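Local coordinates for variant surface glycoprotein MITAT 1.1 (Trypanosoma brucei brucei, PDB 5LY9) that forms, as one of many antigenically distinct variants, the surface coat with which the trypanosome evades the immune response of its host, at residues Lys23-Leu29 / Lys153-Arg159; Val49-Leu53 / Leu65-Arg69; Gly70-Lys75 / Gln274-Leu280; Thr90-Ser94 / Asn254-Lys258. One frame throughout, in Å; residues are numbered along the deposited sequence.

In the fold
All four contacts are built on helices 24-55 and 62-114, an antiparallel hairpin that dominates this A-type N-terminal domain. Interaction 2 joins them near their turn and closes before interaction 3 opens. Interaction 3, its centre about 12 Å away, adds helix 275-285; the two touch through Leu67 on Leu277 and Leu280. Along the chain interaction 4 lies between the two segments of interaction 3, and the segments of interactions 1 and 4 alternate. Both lie near the chain's centre, their centres about 12 Å apart, linked by the Arg159-Glu256 salt bridge. Centres of interactions 1 and 2 are about 37 Å apart. Later loops and helices thus return to the hairpin at separate levels, and all four touch the second subunit.

Interaction 1. Residues Lys23-Leu29 / Lys153-Arg159; sequences KVSGEML and KPEAATR
Glu27 reaches across to two partners on the 153-159 segment, one for each carboxylate oxygen. OE2 accepts the backbone N-H of Ala157 at 2.8 Å from N, nearly in line with its own C-O bond. OE1 takes Arg159 NH2, also at 2.8 Å, in a salt bridge. The two flat groups are turned 43° apart: the oxygen lies in the guanidinium plane, whereas NH2 stands well above the carboxylate plane. With CG anti to the backbone N (chi1 171°) and an extended chain, Glu27 carries the carboxylate out to the loop, where it meets both. A water joins Glu27 OE2, Ala157 O and Arg159 NE, while Arg159 NH2 has a second carboxylate partner in Glu256.

The segment 153-159 is an irregular strip of the loop between strands 143-144 and 173-174, laid along the first turns of helix 24-55, one of the long helices of the VSG N-terminal domain. A CB on Gly26 would collide with Lys153 O and Glu155 CG; without one, Gly26 CA stands 3.0 Å from Lys153 O, and Glu155 N gives Gly26 O a weak bond of 3.2 Å.

Lys23 and Glu155 cross at about a right angle. Glu155 bends at chi2 (-84°), bringing OE2 to 3.3 Å from Lys23 CE; the ion pair to NZ is long, at 3.7 Å, and a water bonded to Lys23 NZ and Glu155 OE2 supplements it. Lys23 CB rests on Ala157 CB at 3.7 Å.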
# COMPACT_ATOMS: atom_id res chain seq x y z
N LYS A 23 -9.17 9.63 -4.71
CA LYS A 23 -8.99 8.43 -5.51
C LYS A 23 -7.59 7.89 -5.54
O LYS A 23 -7.38 6.83 -6.11
CB LYS A 23 -9.48 8.60 -6.95
CG LYS A 23 -10.98 8.77 -7.08
CD LYS A 23 -11.46 8.61 -8.54
CE LYS A 23 -12.98 8.44 -8.57
NZ LYS A 23 -13.33 8.31 -10.03
N VAL A 24 -6.64 8.58 -4.93
CA VAL A 24 -5.26 8.13 -5.01
C VAL A 24 -5.07 6.73 -4.43
O VAL A 24 -4.38 5.93 -5.03
CB VAL A 24 -4.27 9.18 -4.39
CG1 VAL A 24 -2.86 8.60 -4.25
CG2 VAL A 24 -4.28 10.45 -5.23
N SER A 25 -5.66 6.42 -3.28
CA SER A 25 -5.52 5.10 -2.64
C SER A 25 -5.96 4.00 -3.55
O SER A 25 -5.26 2.97 -3.75
CB SER A 25 -6.23 5.03 -1.30
OG SER A 25 -5.63 6.03 -0.47
N GLY A 26 -7.15 4.20 -4.12
CA GLY A 26 -7.70 3.30 -5.11
C GLY A 26 -6.89 3.13 -6.37
O GLY A 26 -6.79 2.02 -6.93
N GLU A 27 -6.28 4.21 -6.80
CA GLU A 27 -5.39 4.11 -7.95
C GLU A 27 -4.15 3.36 -7.57
O GLU A 27 -3.70 2.55 -8.38
CB GLU A 27 -5.07 5.47 -8.60
CG GLU A 27 -3.98 5.33 -9.64
CD GLU A 27 -3.89 6.44 -10.68
OE1 GLU A 27 -2.73 6.65 -11.16
OE2 GLU A 27 -4.96 6.95 -11.16
N MET A 28 -3.62 3.56 -6.37
CA MET A 28 -2.54 2.75 -5.91
C MET A 28 -2.91 1.24 -5.81
O MET A 28 -2.07 0.34 -6.14
CB MET A 28 -1.94 3.33 -4.64
CG MET A 28 -1.23 4.65 -4.85
SD MET A 28 0.17 4.49 -5.99
CE MET A 28 -0.51 4.79 -7.62
N LEU A 29 -4.11 0.90 -5.39
CA LEU A 29 -4.52 -0.50 -5.45
C LEU A 29 -4.53 -1.04 -6.85
O LEU A 29 -3.93 -2.11 -7.11
CB LEU A 29 -5.92 -0.70 -4.86
CG LEU A 29 -6.54 -2.08 -4.94
CD1 LEU A 29 -5.65 -3.11 -4.31
CD2 LEU A 29 -8.00 -1.97 -4.39
N LYS A 153 -11.02 0.87 -3.58
CA LYS A 153 -11.27 -0.04 -4.69
C LYS A 153 -10.53 0.47 -5.92
O LYS A 153 -10.03 1.59 -5.96
CB LYS A 153 -12.81 -0.06 -4.94
CG LYS A 153 -13.36 1.32 -5.28
CD LYS A 153 -14.91 1.34 -5.39
CE LYS A 153 -15.36 2.76 -5.83
NZ LYS A 153 -16.83 2.87 -5.90
N PRO A 154 -10.38 -0.37 -6.92
CA PRO A 154 -9.54 0.12 -8.02
C PRO A 154 -10.14 1.39 -8.63
O PRO A 154 -11.38 1.53 -8.68
CB PRO A 154 -9.52 -1.04 -9.00
CG PRO A 154 -9.90 -2.25 -8.22
CD PRO A 154 -10.76 -1.79 -7.06
N GLU A 155 -9.32 2.39 -8.90
CA GLU A 155 -9.76 3.67 -9.45
C GLU A 155 -8.75 4.17 -10.41
O GLU A 155 -7.56 3.85 -10.36
CB GLU A 155 -9.79 4.84 -8.39
CG GLU A 155 -10.51 4.63 -7.09
CD GLU A 155 -11.99 4.89 -7.13
OE1 GLU A 155 -12.61 4.82 -6.05
OE2 GLU A 155 -12.55 5.17 -8.20
N ALA A 156 -9.23 5.05 -11.30
CA ALA A 156 -8.34 5.87 -12.09
C ALA A 156 -8.61 7.29 -11.58
O ALA A 156 -9.68 7.83 -11.79
CB ALA A 156 -8.68 5.75 -13.54
N ALA A 157 -7.60 7.88 -10.96
CA ALA A 157 -7.69 9.25 -10.42
C ALA A 157 -7.39 10.31 -11.48
O ALA A 157 -6.76 10.07 -12.53
CB ALA A 157 -6.71 9.36 -9.31
N THR A 158 -7.89 11.52 -11.23
CA THR A 158 -7.56 12.62 -12.10
C THR A 158 -6.15 13.10 -11.81
O THR A 158 -5.60 12.81 -10.78
CB THR A 158 -8.57 13.73 -12.01
OG1 THR A 158 -8.65 14.25 -10.67
CG2 THR A 158 -9.93 13.25 -12.47
N ARG A 159 -5.58 13.86 -12.75
CA ARG A 159 -4.22 14.32 -12.67
C ARG A 159 -4.10 15.78 -12.99
O ARG A 159 -3.02 16.26 -13.39
CB ARG A 159 -3.43 13.51 -13.73
CG ARG A 159 -3.34 12.05 -13.31
CD ARG A 159 -2.11 11.83 -12.49
NE ARG A 159 -1.96 10.44 -12.03
CZ ARG A 159 -0.91 10.01 -11.35
NH1 ARG A 159 0.11 10.79 -11.03
NH2 ARG A 159 -0.89 8.75 -10.97
O HOH W 1 -11.34 10.14 -11.73
O HOH W 2 -12.26 5.68 -11.17
O HOH W 3 -4.32 8.92 -12.71

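Interaction 2. Residues Val49-Leu53 / Leu65-Arg69; sequences VSIYL and LTLLR. Unlike the reference sequence in segment 65-69: Leu65 (reference Ser).
Val49 and Arg69 mark the closest backbone approach, with CA atoms 5.5 Å apart, where the short helical segments 49-53 and 65-69 run roughly antiparallel, their N-to-C directions 149° apart and their axes 9.5 Å apart.

Leu65, where the deposited chain differs from the reference sequence, supplies much of the apolar contact. Its CB touches both Leu53 CD2, at 3.8 Å, and Val49 CG1; its CD1 reaches the CD1-CE1 side of the Tyr52 ring, 3.5 Å from Tyr52 CD1, at an oblique inclination. Val49 places CG1 anti to its own nitrogen (chi1 -173°), which directs this methyl at the other helix: it sits 3.3 Å from Leu65 O and 3.8 Å from Arg69 CB.

Polar groups gather around the arginine. The Arg69 chain turns at chi2 (-109°) and lays its guanidinium across Ser50, with OG over the centre of one face, 3.1 Å from CZ. The angles to NE and NH2 are too poor for bonding, and the serine hydroxyl is hydrogen-bonded instead to Glu46 O of its own helix. A water provides a polar link between the two segments, accepting from Arg69 NH1 and donating to Ser50 O, each at 2.8 Å. Helix 343-367 covers Ser50 and Ile51, and Ser351 of the second subunit packs on Arg69.

This is the side-chain packing of an antiparallel helical hairpin, here formed by helices 24-55 and 62-114, the two long helices that form the elongated core of the A-type VSG N-terminal domain.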
# COMPACT_ATOMS: atom_id res chain seq x y z
N VAL A 49 6.94 -22.21 -21.32
CA VAL A 49 8.19 -22.70 -21.96
C VAL A 49 8.71 -23.91 -21.22
O VAL A 49 9.14 -24.88 -21.83
CB VAL A 49 9.26 -21.59 -22.13
CG1 VAL A 49 10.41 -22.13 -22.93
CG2 VAL A 49 8.68 -20.33 -22.82
N SER A 50 8.64 -23.90 -19.88
CA SER A 50 9.09 -25.04 -19.07
C SER A 50 8.32 -26.32 -19.38
O SER A 50 8.90 -27.42 -19.46
CB SER A 50 8.95 -24.78 -17.59
OG SER A 50 9.69 -23.62 -17.15
N ILE A 51 7.00 -26.20 -19.52
CA ILE A 51 6.16 -27.32 -19.83
C ILE A 51 6.50 -27.88 -21.24
O ILE A 51 6.63 -29.09 -21.42
CB ILE A 51 4.65 -26.91 -19.79
CG1 ILE A 51 4.18 -26.63 -18.35
CG2 ILE A 51 3.81 -27.96 -20.51
CD1 ILE A 51 2.95 -25.72 -18.26
N TYR A 52 6.68 -26.99 -22.21
CA TYR A 52 7.03 -27.42 -23.56
C TYR A 52 8.35 -28.22 -23.51
O TYR A 52 8.49 -29.28 -24.15
CB TYR A 52 7.23 -26.23 -24.45
CG TYR A 52 7.49 -26.64 -25.88
CD1 TYR A 52 8.73 -26.92 -26.31
CD2 TYR A 52 6.42 -26.63 -26.80
CE1 TYR A 52 8.95 -27.32 -27.64
CE2 TYR A 52 6.63 -26.97 -28.14
CZ TYR A 52 7.88 -27.32 -28.54
OH TYR A 52 8.11 -27.70 -29.86
N LEU A 53 9.33 -27.70 -22.80
CA LEU A 53 10.60 -28.40 -22.70
C LEU A 53 10.45 -29.73 -22.02
O LEU A 53 11.10 -30.73 -22.44
CB LEU A 53 11.59 -27.57 -21.93
CG LEU A 53 12.11 -26.36 -22.68
CD1 LEU A 53 12.72 -25.34 -21.73
CD2 LEU A 53 13.14 -26.82 -23.67
N LEU A 65 14.83 -22.24 -26.42
CA LEU A 65 13.73 -22.34 -25.43
C LEU A 65 14.26 -22.29 -23.97
O LEU A 65 13.64 -21.70 -23.10
CB LEU A 65 12.94 -23.62 -25.69
CG LEU A 65 12.15 -23.55 -27.02
CD1 LEU A 65 11.41 -24.82 -27.24
CD2 LEU A 65 11.14 -22.43 -26.97
N THR A 66 15.42 -22.88 -23.74
CA THR A 66 16.10 -22.79 -22.44
C THR A 66 16.34 -21.32 -22.10
O THR A 66 16.07 -20.88 -20.99
CB THR A 66 17.38 -23.56 -22.41
OG1 THR A 66 17.10 -24.97 -22.55
CG2 THR A 66 18.14 -23.36 -21.14
N LEU A 67 16.89 -20.59 -23.05
CA LEU A 67 17.16 -19.18 -22.91
C LEU A 67 15.93 -18.41 -22.60
O LEU A 67 15.90 -17.56 -21.66
CB LEU A 67 17.80 -18.67 -24.16
CG LEU A 67 18.10 -17.20 -24.12
CD1 LEU A 67 19.11 -16.82 -23.00
CD2 LEU A 67 18.56 -16.73 -25.44
N LEU A 68 14.82 -18.66 -23.32
CA LEU A 68 13.62 -17.91 -23.09
C LEU A 68 13.01 -18.24 -21.72
O LEU A 68 12.53 -17.35 -21.04
CB LEU A 68 12.60 -18.18 -24.22
CG LEU A 68 12.99 -17.53 -25.52
CD1 LEU A 68 12.15 -18.11 -26.70
CD2 LEU A 68 12.87 -16.05 -25.48
N ARG A 69 13.05 -19.51 -21.33
CA ARG A 69 12.54 -19.96 -20.01
C ARG A 69 13.33 -19.26 -18.92
O ARG A 69 12.75 -18.76 -17.97
CB ARG A 69 12.71 -21.46 -19.94
CG ARG A 69 12.32 -22.10 -18.60
CD ARG A 69 13.50 -22.60 -17.79
NE ARG A 69 12.97 -23.32 -16.65
CZ ARG A 69 12.59 -24.60 -16.65
NH1 ARG A 69 12.77 -25.41 -17.70
NH2 ARG A 69 12.01 -25.08 -15.59
O HOH W 4 11.27 -27.80 -17.98

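Interaction 3. Residues Gly70-Lys75 / Gln274-Leu280; sequences GYFARK and QPTLKAL. With NAG (2-acetamido-2-deoxy-beta-D-glucopyranose), chain C; GOL (glycerol), chain G.
Apolar contacts of Tyr71 and Leu280 make up the centre of this helix crossing, where segments 70-75 and 275-280 have axes 9.4 Å apart and directions 127° apart. Leu280 splits its methyls: CD1 settles against the backbone of helix 62-114, 3.2 Å from Tyr71 N and beside Gly70 C, while CD2 faces Arg74. The chi1 of Tyr71 (165°) sets CG anti to the backbone N and carries the ring to Leu277, which it crosses at about a right angle, Tyr71 CB standing 3.9 Å from Leu277 CD1 and the ring edge pointing to Leu277 N. One face of that ring is covered by Lys75 CG and the other by C1 of a glycerol. Phe72, on another side of the helix, packs its CZ 3.8 Å from C6 of an N-acetylglucosamine.

Charged and apolar groups also meet. Arg74 is extended from CG to NE and slides past both Thr276 and Leu280 in the opposite sense. Its CB is 3.6 Å from Thr276 CG2, and Leu280 CD2 lies over one guanidinium face, offset toward the rim and 3.6 Å from NE. The charge is met by Asp348 of the second subunit.

Hydrogen bonds run through the glycerol, probably from the crystallisation liquor: its O3 bonds Tyr71 OH at 2.7 Å, which is also hydrogen-bonded to Glu267 N, and its O1 donates to Gln274 OE1 at 2.6 Å.

Together these contacts dock the shorter helix 275-285, with Gln274 at its N-cap position, onto a long core helix of the VSG N-terminal domain, beside an attached glycan and the dimer interface.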
# COMPACT_ATOMS: atom_id res chain seq x y z
N GLY A 70 14.64 -19.25 -19.09
CA GLY A 70 15.53 -18.56 -18.13
C GLY A 70 15.27 -17.09 -18.05
O GLY A 70 15.29 -16.51 -16.94
N TYR A 71 15.00 -16.47 -19.21
CA TYR A 71 14.67 -15.07 -19.27
C TYR A 71 13.39 -14.73 -18.53
O TYR A 71 13.34 -13.84 -17.67
CB TYR A 71 14.64 -14.61 -20.71
CG TYR A 71 13.98 -13.33 -20.94
CD1 TYR A 71 14.68 -12.15 -20.90
CD2 TYR A 71 12.64 -13.30 -21.21
CE1 TYR A 71 14.03 -10.97 -21.04
CE2 TYR A 71 11.98 -12.16 -21.34
CZ TYR A 71 12.68 -10.96 -21.30
OH TYR A 71 11.98 -9.75 -21.54
N PHE A 72 12.36 -15.47 -18.83
CA PHE A 72 11.10 -15.19 -18.13
C PHE A 72 11.23 -15.45 -16.63
O PHE A 72 10.70 -14.68 -15.82
CB PHE A 72 9.95 -16.07 -18.69
CG PHE A 72 9.55 -15.72 -20.11
CD1 PHE A 72 9.22 -14.43 -20.44
CD2 PHE A 72 9.45 -16.69 -21.08
CE1 PHE A 72 8.84 -14.06 -21.76
CE2 PHE A 72 9.13 -16.35 -22.41
CZ PHE A 72 8.84 -15.06 -22.73
N ALA A 73 11.92 -16.50 -16.25
CA ALA A 73 12.20 -16.72 -14.82
C ALA A 73 12.91 -15.54 -14.16
O ALA A 73 12.44 -15.05 -13.13
CB ALA A 73 12.99 -17.97 -14.62
N ARG A 74 13.99 -15.07 -14.74
CA ARG A 74 14.66 -13.89 -14.15
C ARG A 74 13.71 -12.74 -14.04
O ARG A 74 13.73 -12.01 -13.05
CB ARG A 74 15.94 -13.44 -14.91
CG ARG A 74 17.12 -14.32 -14.63
CD ARG A 74 18.42 -13.57 -14.87
NE ARG A 74 19.56 -14.40 -14.60
CZ ARG A 74 20.80 -14.07 -14.87
NH1 ARG A 74 21.11 -12.87 -15.39
NH2 ARG A 74 21.76 -14.93 -14.62
N LYS A 75 12.91 -12.52 -15.08
CA LYS A 75 12.07 -11.35 -15.11
C LYS A 75 10.94 -11.42 -14.09
O LYS A 75 10.64 -10.41 -13.45
CB LYS A 75 11.53 -11.07 -16.47
CG LYS A 75 12.63 -10.57 -17.42
CD LYS A 75 13.15 -9.14 -17.11
CE LYS A 75 12.11 -8.09 -17.40
NZ LYS A 75 12.28 -6.77 -16.76
N GLN A 274 18.82 -6.39 -24.71
CA GLN A 274 17.92 -6.80 -23.64
C GLN A 274 18.82 -7.39 -22.56
O GLN A 274 19.40 -8.48 -22.73
CB GLN A 274 16.91 -7.79 -24.20
CG GLN A 274 15.98 -7.23 -25.27
CD GLN A 274 14.96 -8.21 -25.73
OE1 GLN A 274 14.71 -9.20 -25.08
NE2 GLN A 274 14.35 -7.93 -26.85
N PRO A 275 19.03 -6.63 -21.47
CA PRO A 275 20.19 -7.03 -20.63
C PRO A 275 20.03 -8.37 -19.94
O PRO A 275 21.05 -9.09 -19.78
CB PRO A 275 20.38 -5.88 -19.61
CG PRO A 275 19.25 -4.99 -19.84
CD PRO A 275 18.55 -5.27 -21.12
N THR A 276 18.80 -8.78 -19.66
CA THR A 276 18.57 -10.04 -18.96
C THR A 276 18.82 -11.15 -19.98
O THR A 276 19.43 -12.15 -19.69
CB THR A 276 17.15 -10.12 -18.41
OG1 THR A 276 16.97 -9.03 -17.49
CG2 THR A 276 16.89 -11.45 -17.75
N LEU A 277 18.29 -10.95 -21.19
CA LEU A 277 18.51 -11.94 -22.27
C LEU A 277 20.00 -12.13 -22.53
O LEU A 277 20.50 -13.24 -22.60
CB LEU A 277 17.74 -11.54 -23.56
CG LEU A 277 17.53 -12.67 -24.56
CD1 LEU A 277 16.64 -13.73 -23.98
CD2 LEU A 277 17.00 -12.10 -25.87
N LYS A 278 20.70 -11.04 -22.72
CA LYS A 278 22.09 -11.10 -23.09
C LYS A 278 22.88 -11.79 -21.99
O LYS A 278 23.77 -12.62 -22.27
CB LYS A 278 22.62 -9.64 -23.32
CG LYS A 278 24.06 -9.59 -23.75
CD LYS A 278 24.58 -8.17 -23.67
CE LYS A 278 25.87 -8.14 -24.46
NZ LYS A 278 26.57 -6.84 -24.17
N ALA A 279 22.58 -11.43 -20.72
CA ALA A 279 23.33 -12.02 -19.56
C ALA A 279 23.11 -13.51 -19.48
O ALA A 279 24.04 -14.28 -19.17
CB ALA A 279 22.94 -11.38 -18.27
N LEU A 280 21.88 -13.94 -19.80
CA LEU A 280 21.60 -15.40 -19.75
C LEU A 280 22.29 -16.19 -20.88
O LEU A 280 22.47 -17.38 -20.74
CB LEU A 280 20.12 -15.70 -19.76
CG LEU A 280 19.42 -15.40 -18.45
CD1 LEU A 280 17.95 -15.26 -18.67
CD2 LEU A 280 19.78 -16.49 -17.49
C1 NAG C . 6.01 -10.93 -21.71
C2 NAG C . 4.55 -10.72 -21.35
C3 NAG C . 3.79 -12.00 -21.29
C4 NAG C . 3.98 -12.71 -22.65
C5 NAG C . 5.46 -12.90 -22.93
C6 NAG C . 5.79 -13.53 -24.29
C7 NAG C . 4.02 -8.80 -19.93
C8 NAG C . 3.95 -8.21 -18.55
N2 NAG C . 4.46 -10.06 -20.05
O3 NAG C . 2.41 -11.73 -21.10
O4 NAG C . 3.37 -13.99 -22.52
O5 NAG C . 6.07 -11.63 -22.95
O6 NAG C . 5.07 -12.84 -25.33
O7 NAG C . 3.72 -8.16 -20.91
C1 GOL G . 12.92 -11.99 -25.23
O1 GOL G . 13.29 -11.08 -26.23
C2 GOL G . 11.45 -11.92 -25.10
O2 GOL G . 10.81 -12.45 -26.28
C3 GOL G . 11.21 -10.40 -24.90
O3 GOL G . 10.46 -10.27 -23.74

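Interaction 4. Residues Thr90-Ser94 / Asn254-Lys258; sequences TQIRS and NREAK
The Gln91 amide points its NE2 edge at Ala257 O, which lies in the amide plane at 3.0 Å from NE2; on the acceptor side, the donor stands 49° out of the carbonyl plane. OE1 of the same amide is hydrogen-bonded to Tyr83 OH. Obliquely to the Arg93 guanidinium comes Arg255 CD, 4.1 Å from NH1, and the two guanidinium planes are turned 76° apart. A water accepts from Arg93 NH1; its approach to Arg255 NH1 is unusually short and doubtful. Salt bridges to Glu248 and Glu251 probably offset the charge of Arg93.

These contacts fix the chain leaving helix 244-254 against the long core helix 62-114 of the VSG N-terminal domain. Thr90 holds OG1 between its backbone N and carbonyl carbon (chi1 69°), facing the loop, where it accepts the N-H of Ala257 at 2.8 Å from N. The same hydroxyl is also hydrogen-bonded to Gly87 O, one turn back.

The Glu256 carboxylate is held through both oxygens: OE1 by Lys258 NZ, at 3.1 Å, and by a second partner outside the two segments, and OE2 by a serine hydroxyl. That last bond is short: Ser94 OG donates to the anti lone pair of Glu256 OE2 over 2.6 Å.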
# COMPACT_ATOMS: atom_id res chain seq x y z
N THR A 90 6.51 2.55 -2.61
CA THR A 90 6.15 3.80 -3.32
C THR A 90 4.62 3.99 -3.36
O THR A 90 4.14 5.14 -3.37
CB THR A 90 6.68 3.88 -4.78
OG1 THR A 90 5.96 2.91 -5.61
CG2 THR A 90 8.19 3.65 -4.85
N GLN A 91 3.93 2.88 -3.42
CA GLN A 91 2.46 2.89 -3.61
C GLN A 91 1.75 3.15 -2.28
O GLN A 91 0.87 4.01 -2.19
CB GLN A 91 2.00 1.66 -4.32
CG GLN A 91 2.54 1.53 -5.73
CD GLN A 91 2.19 0.26 -6.45
OE1 GLN A 91 1.69 -0.70 -5.87
NE2 GLN A 91 2.39 0.28 -7.75
N ILE A 92 2.24 2.50 -1.22
CA ILE A 92 1.79 2.81 0.14
C ILE A 92 2.13 4.27 0.50
O ILE A 92 1.28 5.00 1.10
CB ILE A 92 2.35 1.81 1.15
CG1 ILE A 92 1.71 0.43 0.89
CG2 ILE A 92 2.03 2.23 2.58
CD1 ILE A 92 2.32 -0.60 1.81
N ARG A 93 3.34 4.68 0.18
CA ARG A 93 3.77 6.03 0.48
C ARG A 93 2.79 7.04 -0.15
O ARG A 93 2.32 8.02 0.49
CB ARG A 93 5.18 6.30 -0.01
CG ARG A 93 5.70 7.66 0.30
CD ARG A 93 6.87 8.03 -0.56
NE ARG A 93 7.33 9.37 -0.24
CZ ARG A 93 8.28 9.97 -0.91
NH1 ARG A 93 8.92 9.35 -1.93
NH2 ARG A 93 8.67 11.16 -0.54
N SER A 94 2.46 6.85 -1.43
CA SER A 94 1.60 7.81 -2.11
C SER A 94 0.16 7.76 -1.58
O SER A 94 -0.47 8.83 -1.37
CB SER A 94 1.59 7.58 -3.63
OG SER A 94 0.83 8.57 -4.32
N ASN A 254 4.78 11.66 -7.66
CA ASN A 254 5.71 11.58 -8.78
C ASN A 254 6.51 10.31 -8.74
O ASN A 254 6.92 9.82 -9.84
CB ASN A 254 6.66 12.75 -8.74
CG ASN A 254 6.07 13.97 -9.30
OD1 ASN A 254 5.13 13.89 -10.12
ND2 ASN A 254 6.59 15.14 -8.89
N ARG A 255 6.77 9.76 -7.56
CA ARG A 255 7.61 8.54 -7.43
C ARG A 255 6.90 7.20 -7.41
O ARG A 255 7.56 6.15 -7.21
CB ARG A 255 8.57 8.67 -6.22
CG ARG A 255 9.48 9.82 -6.59
CD ARG A 255 10.48 10.23 -5.58
NE ARG A 255 11.23 11.39 -6.12
CZ ARG A 255 12.32 11.88 -5.55
NH1 ARG A 255 12.84 11.31 -4.47
NH2 ARG A 255 12.90 12.94 -6.08
N GLU A 256 5.62 7.19 -7.78
CA GLU A 256 4.84 5.96 -7.77
C GLU A 256 5.44 4.97 -8.76
O GLU A 256 5.68 5.29 -9.96
CB GLU A 256 3.42 6.21 -8.21
CG GLU A 256 2.64 7.02 -7.21
CD GLU A 256 1.32 7.58 -7.72
OE1 GLU A 256 1.13 7.61 -8.92
OE2 GLU A 256 0.48 8.04 -6.87
N ALA A 257 5.59 3.71 -8.30
CA ALA A 257 5.90 2.58 -9.22
C ALA A 257 4.68 2.31 -10.09
O ALA A 257 3.56 2.32 -9.60
CB ALA A 257 6.23 1.31 -8.42
N LYS A 258 4.93 1.98 -11.35
CA LYS A 258 3.92 1.69 -12.32
C LYS A 258 4.15 0.33 -12.92
O LYS A 258 5.30 -0.12 -13.12
CB LYS A 258 3.98 2.69 -13.45
CG LYS A 258 4.03 4.20 -13.12
CD LYS A 258 2.72 4.73 -12.67
CE LYS A 258 2.89 6.17 -12.21
NZ LYS A 258 1.55 6.74 -11.83
O HOH W 5 11.62 9.93 -2.76